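PDB 6LMT: calcium homeostasis modulator 1 from Oryzias latipes, which assembles as an octamer of the calcium homeostasis modulator family and probably acts as a membrane channel, seen here with bound cholesterol hemisuccinate. Local coordinates for residues A201-P204 with C205-A209; C100-T103 with Q104-I108. All coordinates share one frame; numbering follows the deposited sequence.

Contact 1 (A201-P204 with C205-A209); sequences AIRP and CFTQA
R203 and T207 meet where helix 167-202 gives way to a loop, and most of the backbone bonding of this turn converges on one carbonyl oxygen. R203 O accepts three hydrogen bonds. T207 N, 2.7 Å from R203 O, arrives nearly in line with the C=O bond, whereas F206 N, 2.9 Å from R203 O, stands above the carbonyl plane. The third donor, T207 OG1, is 3.2 Å from R203 O and also lies well out of that plane. A chi1 of 65° sets this hydroxyl between the backbone N and carbonyl carbon of T207, which directs OG1 back to R203 O. A weak bond from C205 N to I202 O, 3.1 Å long, precedes this cluster.

Apolar contact is confined to I202 and F206, which run side by side in the same direction, with I202 CG2 3.6 Å from F206 CE2. Separately, I202 O lies over one face of the phenyl ring.

The R203 chain crosses the T207 side chain at a slant, its CG 3.3 Å from T207 OG1, before bending at chi3; its NH1 is hydrogen-bonded to Y97 OH. R203 also lines a cholesterol hemisuccinate pocket and touches the bound sterol.

The turn thus lies between helix 167-202 and helix 210-258, with helix 92-105 touching R203 and T207, while P204 and C205 pack on S75 and E79 of a neighbouring subunit.

Contact 2 (C100-T103 with Q104-I108); sequences CSIT and QRSLI. With Y01 (cholesterol hemisuccinate), chain K.
R105 folds back over S101 in the last turn of helix 92-105, from which a type I beta turn, R105 to I108, leads into helix 108-120. The arginine chain bends at chi3 (-63°), and this brings NE to 3.2 Å from S101 O. That hydrogen bond approaches from above the carbonyl plane, with the acceptor 25° out of the guanidinium plane. S101 O also receives a weak bond from R105 N, so backbone and side chain of one arginine share a single acceptor. The guanidinium has two unlike neighbours: S101 OG sits over one face, while I102 CG1 lies at the edge, in the plane, 3.8 Å from R105 NH2. The I102 and R105 side chains slant across each other.

The next residue, S106, reaches back to I102. Its OG lies beside its own backbone N and donates to I102 O at 2.8 Å, tilted from the carbonyl plane. S106 N is shared weakly between I102 O and T103 O, consistent with the helix loosening here; the hydroxyl adds a second bond to I102 O.

Q104 extends beyond CG toward C100, where NE2 comes to 3.2 Å from C100 SG. The same side chain meets the bound cholesterol hemisuccinate, and L107 and I108 extend that surface: CD2 of L107 touches the sterol's aliphatic tail, and CG1 of I108 lies 3.6 Å from ring carbon CAK. Elsewhere, F68 of helix 48-70 packs against I102, T103 and S106. At the amide of Q104, the oxygen faces the sterol, with OE1 3.3 Å from ring carbon CAT.

In the fold
From the N terminus, contact 2 comes first, at the junction of helices 92-105 and 108-120; contact 1 follows much later, where helix 167-202 runs into the loop before helix 210-258. Each joins adjoining segments, so neither closes a long loop, and the two lie in series without nesting or crossing. Their centres are about 16 Å apart, yet they touch: R203 NH2 packs 4.0 Å from Q104 OE1. Both contribute to one cholesterol hemisuccinate pocket, Q104, L107 and I108 from contact 2 and R203 from contact 1, completed by residues such as F188, M192 and I199. At this approach the end of helix 92-105 lies beside the end of helix 167-202.

Contact 1 (A201-P204 with C205-A209)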
loop_
_atom_site.group_PDB
_atom_site.type_symbol
_atom_site.label_atom_id
_atom_site.label_comp_id
_atom_site.label_asym_id
_atom_site.label_seq_id
_atom_site.Cartn_x
_atom_site.Cartn_y
_atom_site.Cartn_z
ATOM N N ALA A 201 13.159 0.103 40.352
ATOM C CA ALA A 201 13.737 -0.938 41.186
ATOM C C ALA A 201 13.612 -0.658 42.671
ATOM O O ALA A 201 13.341 -1.576 43.442
ATOM C CB ALA A 201 15.212 -1.142 40.839
ATOM N N ILE A 202 13.793 0.587 43.096
ATOM C CA ILE A 202 13.785 0.914 44.516
ATOM C C ILE A 202 12.392 1.293 45.002
ATOM O O ILE A 202 11.982 0.887 46.090
ATOM C CB ILE A 202 14.815 2.027 44.780
ATOM C CG1 ILE A 202 16.226 1.506 44.524
ATOM C CG2 ILE A 202 14.723 2.567 46.180
ATOM C CD1 ILE A 202 17.272 2.584 44.542
ATOM N N ARG A 203 11.629 2.042 44.221
ATOM C CA ARG A 203 10.314 2.506 44.664
ATOM C C ARG A 203 9.255 1.405 44.818
ATOM O O ARG A 203 8.505 1.462 45.800
ATOM C CB ARG A 203 9.808 3.617 43.738
ATOM C CG ARG A 203 8.473 4.221 44.117
ATOM C CD ARG A 203 8.056 5.278 43.110
ATOM N NE ARG A 203 8.012 4.708 41.769
ATOM C CZ ARG A 203 6.991 4.018 41.270
ATOM N NH1 ARG A 203 5.906 3.818 41.991
ATOM N NH2 ARG A 203 7.060 3.527 40.042
ATOM N N PRO A 204 9.148 0.374 43.958
ATOM C CA PRO A 204 8.236 -0.734 44.301
ATOM C C PRO A 204 8.697 -1.596 45.473
ATOM O O PRO A 204 7.937 -2.476 45.899
ATOM C CB PRO A 204 8.164 -1.553 43.008
ATOM C CG PRO A 204 8.483 -0.612 41.961
ATOM C CD PRO A 204 9.540 0.258 42.540
ATOM N N CYS A 205 9.904 -1.389 45.995
ATOM C CA CYS A 205 10.294 -1.937 47.284
ATOM C C CYS A 205 9.855 -1.064 48.450
ATOM O O CYS A 205 9.919 -1.515 49.597
ATOM C CB CYS A 205 11.814 -2.118 47.350
ATOM S SG CYS A 205 12.499 -3.262 46.156
ATOM N N PHE A 206 9.424 0.165 48.190
ATOM C CA PHE A 206 9.094 1.126 49.239
ATOM C C PHE A 206 7.634 1.553 49.242
ATOM O O PHE A 206 7.026 1.610 50.312
ATOM C CB PHE A 206 10.000 2.365 49.120
ATOM C CG PHE A 206 11.422 2.132 49.564
ATOM C CD1 PHE A 206 11.754 1.035 50.346
ATOM C CD2 PHE A 206 12.426 3.017 49.203
ATOM C CE1 PHE A 206 13.055 0.820 50.753
ATOM C CE2 PHE A 206 13.732 2.810 49.612
ATOM C CZ PHE A 206 14.046 1.709 50.382
ATOM N N THR A 207 7.059 1.874 48.081
ATOM C CA THR A 207 5.643 2.243 47.994
ATOM C C THR A 207 4.866 1.040 47.468
ATOM O O THR A 207 4.628 0.892 46.272
ATOM C CB THR A 207 5.438 3.467 47.104
ATOM O OG1 THR A 207 5.799 3.148 45.757
ATOM C CG2 THR A 207 6.270 4.634 47.591
ATOM N N GLN A 208 4.482 0.162 48.383
ATOM C CA GLN A 208 3.591 -0.941 48.071
ATOM C C GLN A 208 2.375 -0.836 48.979
ATOM O O GLN A 208 2.470 -0.331 50.101
ATOM C CB GLN A 208 4.286 -2.298 48.236
ATOM C CG GLN A 208 3.521 -3.464 47.633
ATOM C CD GLN A 208 4.221 -4.791 47.798
ATOM O OE1 GLN A 208 5.283 -4.879 48.416
ATOM N NE2 GLN A 208 3.622 -5.839 47.245
ATOM N N ALA A 209 1.228 -1.263 48.444
ATOM C CA ALA A 209 -0.152 -1.222 48.925
ATOM C C ALA A 209 -0.738 0.175 48.844
ATOM O O ALA A 209 -1.954 0.315 48.943
ATOM C CB ALA A 209 -0.341 -1.761 50.357
#

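Contact 2 (C100-T103 with Q104-I108)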
loop_
_atom_site.group_PDB
_atom_site.type_symbol
_atom_site.label_atom_id
_atom_site.label_comp_id
_atom_site.label_asym_id
_atom_site.label_seq_id
_atom_site.Cartn_x
_atom_site.Cartn_y
_atom_site.Cartn_z
ATOM N N CYS A 100 1.961 11.169 41.647
ATOM C CA CYS A 100 3.262 10.748 41.153
ATOM C C CYS A 100 3.136 9.845 39.934
ATOM O O CYS A 100 3.997 9.876 39.057
ATOM C CB CYS A 100 4.027 10.054 42.275
ATOM S SG CYS A 100 5.709 9.594 41.874
ATOM N N SER A 101 2.062 9.064 39.851
ATOM C CA SER A 101 1.831 8.212 38.689
ATOM C C SER A 101 1.512 9.027 37.443
ATOM O O SER A 101 2.009 8.726 36.355
ATOM C CB SER A 101 0.690 7.249 38.986
ATOM O OG SER A 101 0.315 6.531 37.833
ATOM N N ILE A 102 0.676 10.053 37.588
ATOM C CA ILE A 102 0.322 10.909 36.462
ATOM C C ILE A 102 1.527 11.723 36.007
ATOM O O ILE A 102 1.752 11.904 34.807
ATOM C CB ILE A 102 -0.860 11.813 36.855
ATOM C CG1 ILE A 102 -2.076 10.973 37.205
ATOM C CG2 ILE A 102 -1.240 12.717 35.739
ATOM C CD1 ILE A 102 -3.198 11.774 37.812
ATOM N N THR A 103 2.334 12.192 36.957
ATOM C CA THR A 103 3.492 13.015 36.645
ATOM C C THR A 103 4.551 12.230 35.888
ATOM O O THR A 103 5.135 12.739 34.928
ATOM C CB THR A 103 4.066 13.585 37.937
ATOM O OG1 THR A 103 3.061 14.358 38.589
ATOM C CG2 THR A 103 5.257 14.459 37.673
ATOM N N GLN A 104 4.781 10.977 36.277
ATOM C CA GLN A 104 5.812 10.173 35.634
ATOM C C GLN A 104 5.440 9.777 34.215
ATOM O O GLN A 104 6.319 9.684 33.358
ATOM C CB GLN A 104 6.096 8.942 36.480
ATOM C CG GLN A 104 6.888 9.262 37.716
ATOM C CD GLN A 104 6.907 8.126 38.690
ATOM O OE1 GLN A 104 6.215 7.130 38.507
ATOM N NE2 GLN A 104 7.691 8.267 39.744
ATOM N N ARG A 105 4.164 9.550 33.935
ATOM C CA ARG A 105 3.788 9.279 32.557
ATOM C C ARG A 105 3.723 10.542 31.714
ATOM O O ARG A 105 3.791 10.462 30.487
ATOM C CB ARG A 105 2.450 8.562 32.514
ATOM C CG ARG A 105 2.493 7.213 33.171
ATOM C CD ARG A 105 1.117 6.596 33.219
ATOM N NE ARG A 105 0.205 7.386 34.038
ATOM C CZ ARG A 105 -1.093 7.140 34.157
ATOM N NH1 ARG A 105 -1.631 6.113 33.517
ATOM N NH2 ARG A 105 -1.853 7.908 34.923
ATOM N N SER A 106 3.599 11.704 32.340
ATOM C CA SER A 106 3.543 12.952 31.610
ATOM C C SER A 106 4.914 13.485 31.253
ATOM O O SER A 106 4.991 14.519 30.594
ATOM C CB SER A 106 2.793 13.997 32.420
ATOM O OG SER A 106 1.456 13.609 32.582
ATOM N N LEU A 107 5.980 12.813 31.669
ATOM C CA LEU A 107 7.341 13.229 31.382
ATOM C C LEU A 107 7.969 12.480 30.223
ATOM O O LEU A 107 9.134 12.713 29.926
ATOM C CB LEU A 107 8.213 13.064 32.621
ATOM C CG LEU A 107 7.999 14.050 33.752
ATOM C CD1 LEU A 107 8.807 13.650 34.944
ATOM C CD2 LEU A 107 8.418 15.403 33.292
ATOM N N ILE A 108 7.230 11.607 29.555
ATOM C CA ILE A 108 7.794 10.826 28.464
ATOM C C ILE A 108 7.934 11.665 27.206
ATOM O O ILE A 108 9.005 11.714 26.602
ATOM C CB ILE A 108 6.941 9.569 28.223
ATOM C CG1 ILE A 108 7.057 8.655 29.425
ATOM C CG2 ILE A 108 7.388 8.836 26.999
ATOM C CD1 ILE A 108 6.118 7.505 29.419
HETATM C CAA Y01 K . 12.548 17.043 30.356
HETATM C CBA Y01 K . 12.895 15.953 31.353
HETATM C CAB Y01 K . 13.385 16.562 32.655
HETATM C CAN Y01 K . 11.707 15.033 31.585
HETATM C CAJ Y01 K . 11.863 13.994 32.672
HETATM C CAO Y01 K . 12.694 12.810 32.261
HETATM C CBB Y01 K . 12.689 11.615 33.231
HETATM C CAC Y01 K . 12.980 12.098 34.650
HETATM C CBE Y01 K . 11.392 10.792 33.073
HETATM C CAP Y01 K . 11.064 10.559 31.572
HETATM C CAQ Y01 K . 10.323 9.218 31.460
HETATM C CBG Y01 K . 10.009 8.869 32.909
HETATM C CBI Y01 K . 11.251 9.362 33.682
HETATM C CAE Y01 K . 12.508 8.545 33.350
HETATM C CAU Y01 K . 10.897 9.242 35.169
HETATM C CAS Y01 K . 10.508 7.810 35.553
HETATM C CBF Y01 K . 9.325 7.274 34.733
HETATM C CBD Y01 K . 9.558 7.447 33.224
HETATM C CAK Y01 K . 8.275 7.108 32.471
HETATM C CAI Y01 K . 7.567 5.908 33.012
HETATM C CAZ Y01 K . 7.914 5.268 34.118
HETATM C CAV Y01 K . 7.251 3.959 34.497
HETATM C CBH Y01 K . 8.970 5.802 35.081
HETATM C CAD Y01 K . 10.206 4.888 34.998
HETATM C CAT Y01 K . 8.379 5.751 36.505
HETATM C CAR Y01 K . 7.785 4.391 36.869
HETATM C CBC Y01 K . 6.704 3.981 35.908
HETATM O OAW Y01 K . 6.289 2.628 36.271
HETATM C CAY Y01 K . 5.095 2.174 35.895
HETATM O OAG Y01 K . 4.313 2.796 35.237
HETATM C CAM Y01 K . 4.830 0.799 36.437
HETATM C CAL Y01 K . 3.494 0.161 36.099
HETATM C CAX Y01 K . 3.419 -0.504 34.736
HETATM O OAH Y01 K . 4.091 -1.533 34.550
HETATM O OAF Y01 K . 2.693 0.009 33.862
#